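Side-chain contacts in endoglucanase (PDB 6WQV), which probably hydrolyses internal beta-glycosidic links of cellulose and related plant polysaccharides, as a broad-specificity endoglucanase of glycosyl hydrolase family 5: residues D13-A16 and S17-L20; R300-W303 and G304-L308. All blocks are in the same frame, centred on the assembly; numbering follows the deposited sequence.

Interaction 1 (D13-A16 and S17-L20); sequences DLTA and SQLL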
loop_
_atom_site.group_PDB
_atom_site.type_symbol
_atom_site.label_atom_id
_atom_site.label_comp_id
_atom_site.label_asym_id
_atom_site.label_seq_id
_atom_site.Cartn_x
_atom_site.Cartn_y
_atom_site.Cartn_z
ATOM N N ASP A 13 -13.406 -8.370 -17.030
ATOM C CA ASP A 13 -12.313 -7.665 -17.689
ATOM C C ASP A 13 -12.671 -6.187 -17.634
ATOM O O ASP A 13 -13.430 -5.690 -18.472
ATOM C CB ASP A 13 -12.187 -8.153 -19.124
ATOM C CG ASP A 13 -10.945 -7.637 -19.810
ATOM O OD1 ASP A 13 -10.206 -6.824 -19.217
ATOM O OD2 ASP A 13 -10.721 -8.063 -20.959
ATOM N N LEU A 14 -12.135 -5.491 -16.636
ATOM C CA LEU A 14 -12.409 -4.081 -16.431
ATOM C C LEU A 14 -11.120 -3.280 -16.498
ATOM O O LEU A 14 -10.045 -3.768 -16.132
ATOM C CB LEU A 14 -13.006 -3.843 -15.051
ATOM C CG LEU A 14 -14.318 -4.556 -14.746
ATOM C CD1 LEU A 14 -14.687 -4.261 -13.303
ATOM C CD2 LEU A 14 -15.398 -4.115 -15.696
ATOM N N THR A 15 -11.236 -2.030 -16.927
ATOM C CA THR A 15 -10.063 -1.172 -16.899
ATOM C C THR A 15 -9.755 -0.732 -15.468
ATOM O O THR A 15 -10.581 -0.835 -14.550
ATOM C CB THR A 15 -10.284 0.087 -17.729
ATOM O OG1 THR A 15 -11.265 0.908 -17.081
ATOM C CG2 THR A 15 -10.745 -0.249 -19.120
ATOM N N ALA A 16 -8.548 -0.197 -15.285
ATOM C CA ALA A 16 -8.166 0.298 -13.966
ATOM C C ALA A 16 -9.117 1.390 -13.495
ATOM O O ALA A 16 -9.502 1.421 -12.322
ATOM C CB ALA A 16 -6.732 0.826 -14.006
ATOM N N SER A 17 -9.498 2.300 -14.389
ATOM C CA SER A 17 -10.437 3.345 -14.000
ATOM C C SER A 17 -11.761 2.747 -13.548
ATOM O O SER A 17 -12.347 3.196 -12.555
ATOM C CB SER A 17 -10.668 4.308 -15.162
ATOM O OG SER A 17 -9.497 5.055 -15.438
ATOM N N GLN A 18 -12.263 1.747 -14.280
ATOM C CA GLN A 18 -13.524 1.117 -13.902
ATOM C C GLN A 18 -13.425 0.433 -12.546
ATOM O O GLN A 18 -14.354 0.516 -11.733
ATOM C CB GLN A 18 -13.953 0.116 -14.977
ATOM C CG GLN A 18 -14.480 0.768 -16.247
ATOM C CD GLN A 18 -14.644 -0.203 -17.410
ATOM O OE1 GLN A 18 -13.946 -1.212 -17.504
ATOM N NE2 GLN A 18 -15.575 0.110 -18.302
ATOM N N LEU A 19 -12.308 -0.250 -12.278
ATOM C CA LEU A 19 -12.134 -0.902 -10.990
ATOM C C LEU A 19 -12.068 0.129 -9.874
ATOM O O LEU A 19 -12.719 -0.030 -8.832
ATOM C CB LEU A 19 -10.872 -1.763 -11.029
ATOM C CG LEU A 19 -10.577 -2.651 -9.831
ATOM C CD1 LEU A 19 -9.483 -3.660 -10.145
ATOM C CD2 LEU A 19 -10.156 -1.810 -8.640
ATOM N N LEU A 20 -11.312 1.207 -10.081
ATOM C CA LEU A 20 -11.216 2.246 -9.062
ATOM C C LEU A 20 -12.572 2.878 -8.774
ATOM O O LEU A 20 -12.817 3.327 -7.646
ATOM C CB LEU A 20 -10.186 3.302 -9.476
ATOM C CG LEU A 20 -8.738 2.810 -9.443
ATOM C CD1 LEU A 20 -7.839 3.782 -10.218
ATOM C CD2 LEU A 20 -8.222 2.610 -8.029
#
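Thr-15 and Gln-18 close a capping box at the start of helix 16-22, which leads into the first strand of the barrel, 26-29. Thr-15 is the N-cap: its OG1 accepts from Gln-18 N at 3.1 Å, and in return Gln-18 OE1 takes the N-H of Thr-15 N at 2.9 Å, a nearly straight bond (166°). OG1 sits between the backbone N and the carbonyl carbon of Thr-15 (chi1 69°), which turns it toward the first turn of the helix. In Gln-18, CG lies beside the backbone N (chi1 -74°), which brings it 3.3 Å from Thr-15 OG1; the extended chain beyond carries the amide oxygen back to Thr-15 N. There OE1 also rests 3.7 Å from Leu-14 CD2, the two side chains crossing at about a right angle. This polar side faces solvent, with Ser-17 and Gln-18 exposed. The other side is buried: Ala-16 and Leu-20 lie against Pro-283, Leu-19 against Cys-207. Lys-235 holds the incoming loop by a salt bridge to Asp-13 and a hydrogen bond to Leu-14 O. The first helical bonds begin here, Leu-19 N to Thr-15 O and Leu-20 N to Ala-16 O, and Leu-20 CG packs 3.3 Å from that same Ala-16 O.

Interaction 2 (R300-W303 and G304-L308); sequences RVLW and GENYL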
loop_
_atom_site.group_PDB
_atom_site.type_symbol
_atom_site.label_atom_id
_atom_site.label_comp_id
_atom_site.label_asym_id
_atom_site.label_seq_id
_atom_site.Cartn_x
_atom_site.Cartn_y
_atom_site.Cartn_z
ATOM N N ARG A 300 -8.475 16.413 13.803
ATOM C CA ARG A 300 -8.446 15.270 12.903
ATOM C C ARG A 300 -9.775 15.087 12.183
ATOM O O ARG A 300 -9.788 14.649 11.023
ATOM C CB ARG A 300 -8.047 13.992 13.641
ATOM C CG ARG A 300 -6.594 13.988 14.106
ATOM C CD ARG A 300 -6.019 12.578 14.159
ATOM N NE ARG A 300 -6.630 11.792 15.228
ATOM C CZ ARG A 300 -6.543 10.467 15.328
ATOM N NH1 ARG A 300 -5.872 9.762 14.433
ATOM N NH2 ARG A 300 -7.141 9.861 16.342
ATOM N N VAL A 301 -10.895 15.404 12.841
ATOM C CA VAL A 301 -12.202 15.329 12.183
ATOM C C VAL A 301 -12.281 16.331 11.039
ATOM O O VAL A 301 -12.729 16.004 9.935
ATOM C CB VAL A 301 -13.334 15.523 13.208
ATOM C CG1 VAL A 301 -14.673 15.774 12.515
ATOM C CG2 VAL A 301 -13.439 14.305 14.124
ATOM N N LEU A 302 -11.841 17.566 11.277
ATOM C CA LEU A 302 -11.868 18.573 10.224
ATOM C C LEU A 302 -10.940 18.183 9.084
ATOM O O LEU A 302 -11.303 18.277 7.903
ATOM C CB LEU A 302 -11.469 19.924 10.811
ATOM C CG LEU A 302 -11.454 21.117 9.861
ATOM C CD1 LEU A 302 -12.857 21.394 9.361
ATOM C CD2 LEU A 302 -10.868 22.345 10.534
ATOM N N TRP A 303 -9.724 17.744 9.421
ATOM C CA TRP A 303 -8.785 17.261 8.414
ATOM C C TRP A 303 -9.379 16.100 7.627
ATOM O O TRP A 303 -9.329 16.084 6.390
ATOM C CB TRP A 303 -7.479 16.852 9.109
ATOM C CG TRP A 303 -6.562 16.039 8.264
ATOM C CD1 TRP A 303 -5.606 16.500 7.406
ATOM C CD2 TRP A 303 -6.514 14.612 8.191
ATOM N NE1 TRP A 303 -4.963 15.440 6.800
ATOM C CE2 TRP A 303 -5.504 14.273 7.269
ATOM C CE3 TRP A 303 -7.228 13.590 8.821
ATOM C CZ2 TRP A 303 -5.193 12.947 6.958
ATOM C CZ3 TRP A 303 -6.923 12.274 8.509
ATOM C CH2 TRP A 303 -5.921 11.968 7.580
ATOM N N GLY A 304 -9.968 15.127 8.322
ATOM C CA GLY A 304 -10.438 13.928 7.651
ATOM C C GLY A 304 -11.617 14.178 6.734
ATOM O O GLY A 304 -11.680 13.622 5.628
ATOM N N GLU A 305 -12.581 14.991 7.176
ATOM C CA GLU A 305 -13.697 15.334 6.304
ATOM C C GLU A 305 -13.192 15.969 5.016
ATOM O O GLU A 305 -13.639 15.622 3.918
ATOM C CB GLU A 305 -14.642 16.319 6.994
ATOM C CG GLU A 305 -15.300 15.849 8.270
ATOM C CD GLU A 305 -16.190 16.925 8.880
ATOM O OE1 GLU A 305 -15.808 18.117 8.839
ATOM O OE2 GLU A 305 -17.273 16.577 9.392
ATOM N N ASN A 306 -12.248 16.900 5.135
ATOM C CA ASN A 306 -11.788 17.630 3.959
ATOM C C ASN A 306 -10.884 16.773 3.084
ATOM O O ASN A 306 -10.941 16.876 1.853
ATOM C CB ASN A 306 -11.101 18.918 4.392
ATOM C CG ASN A 306 -12.090 19.992 4.740
ATOM O OD1 ASN A 306 -12.665 20.623 3.853
ATOM N ND2 ASN A 306 -12.328 20.191 6.035
ATOM N N TYR A 307 -10.042 15.929 3.687
ATOM C CA TYR A 307 -9.187 15.047 2.891
ATOM C C TYR A 307 -10.031 14.190 1.948
ATOM O O TYR A 307 -9.805 14.174 0.729
ATOM C CB TYR A 307 -8.319 14.185 3.820
ATOM C CG TYR A 307 -7.119 13.525 3.147
ATOM C CD1 TYR A 307 -7.304 12.560 2.174
ATOM C CD2 TYR A 307 -5.821 13.873 3.490
ATOM C CE1 TYR A 307 -6.231 11.963 1.558
ATOM C CE2 TYR A 307 -4.740 13.279 2.877
ATOM C CZ TYR A 307 -4.954 12.328 1.910
ATOM O OH TYR A 307 -3.896 11.714 1.289
ATOM N N LEU A 308 -11.037 13.495 2.485
ATOM C CA LEU A 308 -11.846 12.611 1.655
ATOM C C LEU A 308 -12.700 13.394 0.666
ATOM O O LEU A 308 -12.888 12.954 -0.479
ATOM C CB LEU A 308 -12.713 11.709 2.527
ATOM C CG LEU A 308 -12.072 10.434 3.061
ATOM C CD1 LEU A 308 -11.713 9.464 1.931
ATOM C CD2 LEU A 308 -10.840 10.716 3.894
#
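Trp-303 meets two residues further along helix 297-313, Gly-304 obliquely and Tyr-307 over one face of its indole. This helix links strands 284-289 and 318-322 in a beta-alpha-beta unit of the TIM barrel. With CG anti to the backbone N (chi1 166°), the indole lies beside the next turn, and its CE3 comes within 3.2 Å of Gly-304 N. That same nitrogen donates to Arg-300 O at 2.7 Å. Tyr-307 runs alongside Trp-303, pointing the same way; its CB lies over the indole face and its CD2 is 3.6 Å from Trp-303 CZ2. The two rings meet obliquely, planes at 57°. On the neighbouring flank of the helix, Asn-306 ND2 bonds to Leu-302 O at 2.9 Å, while Asn-306 N reaches the same oxygen from the opposite face of its carbonyl plane. Asn-306 OD1 is taken by Arg-309. Beyond the helix, Tyr-307 stacks on Phe-289 and Trp-303 meets Phe-258 edge-to-face. Trp-303 NE1 donates to Ser-244 O and Tyr-307 OH bonds to Ser-242 O, so backbone carbonyls satisfy the polar ends of both buried aromatics and tether them to the chain around Ser-242 and Ser-244.

Both contacts are local, within single helices on the outside of one eight-stranded barrel: interaction 1 starts the helix before strand 26-29, and interaction 2 lies mid-helix before strand 318-322, the strand that follows 284-289 in the barrel order. Their centres are 27 Å apart and their nearest atoms about 11 Å, so they do not touch. Interaction 2 does not reach the bound glycan either: the side chain of Tyr-307 is about 11 Å from a glucose unit and that of Arg-300 about 12 Å from another. Its link to the pocket is indirect: Trp-303 touches Trp-320, on the strand that carries the pocket residue Trp-321, and Ser-244 follows the pocket residue Tyr-243.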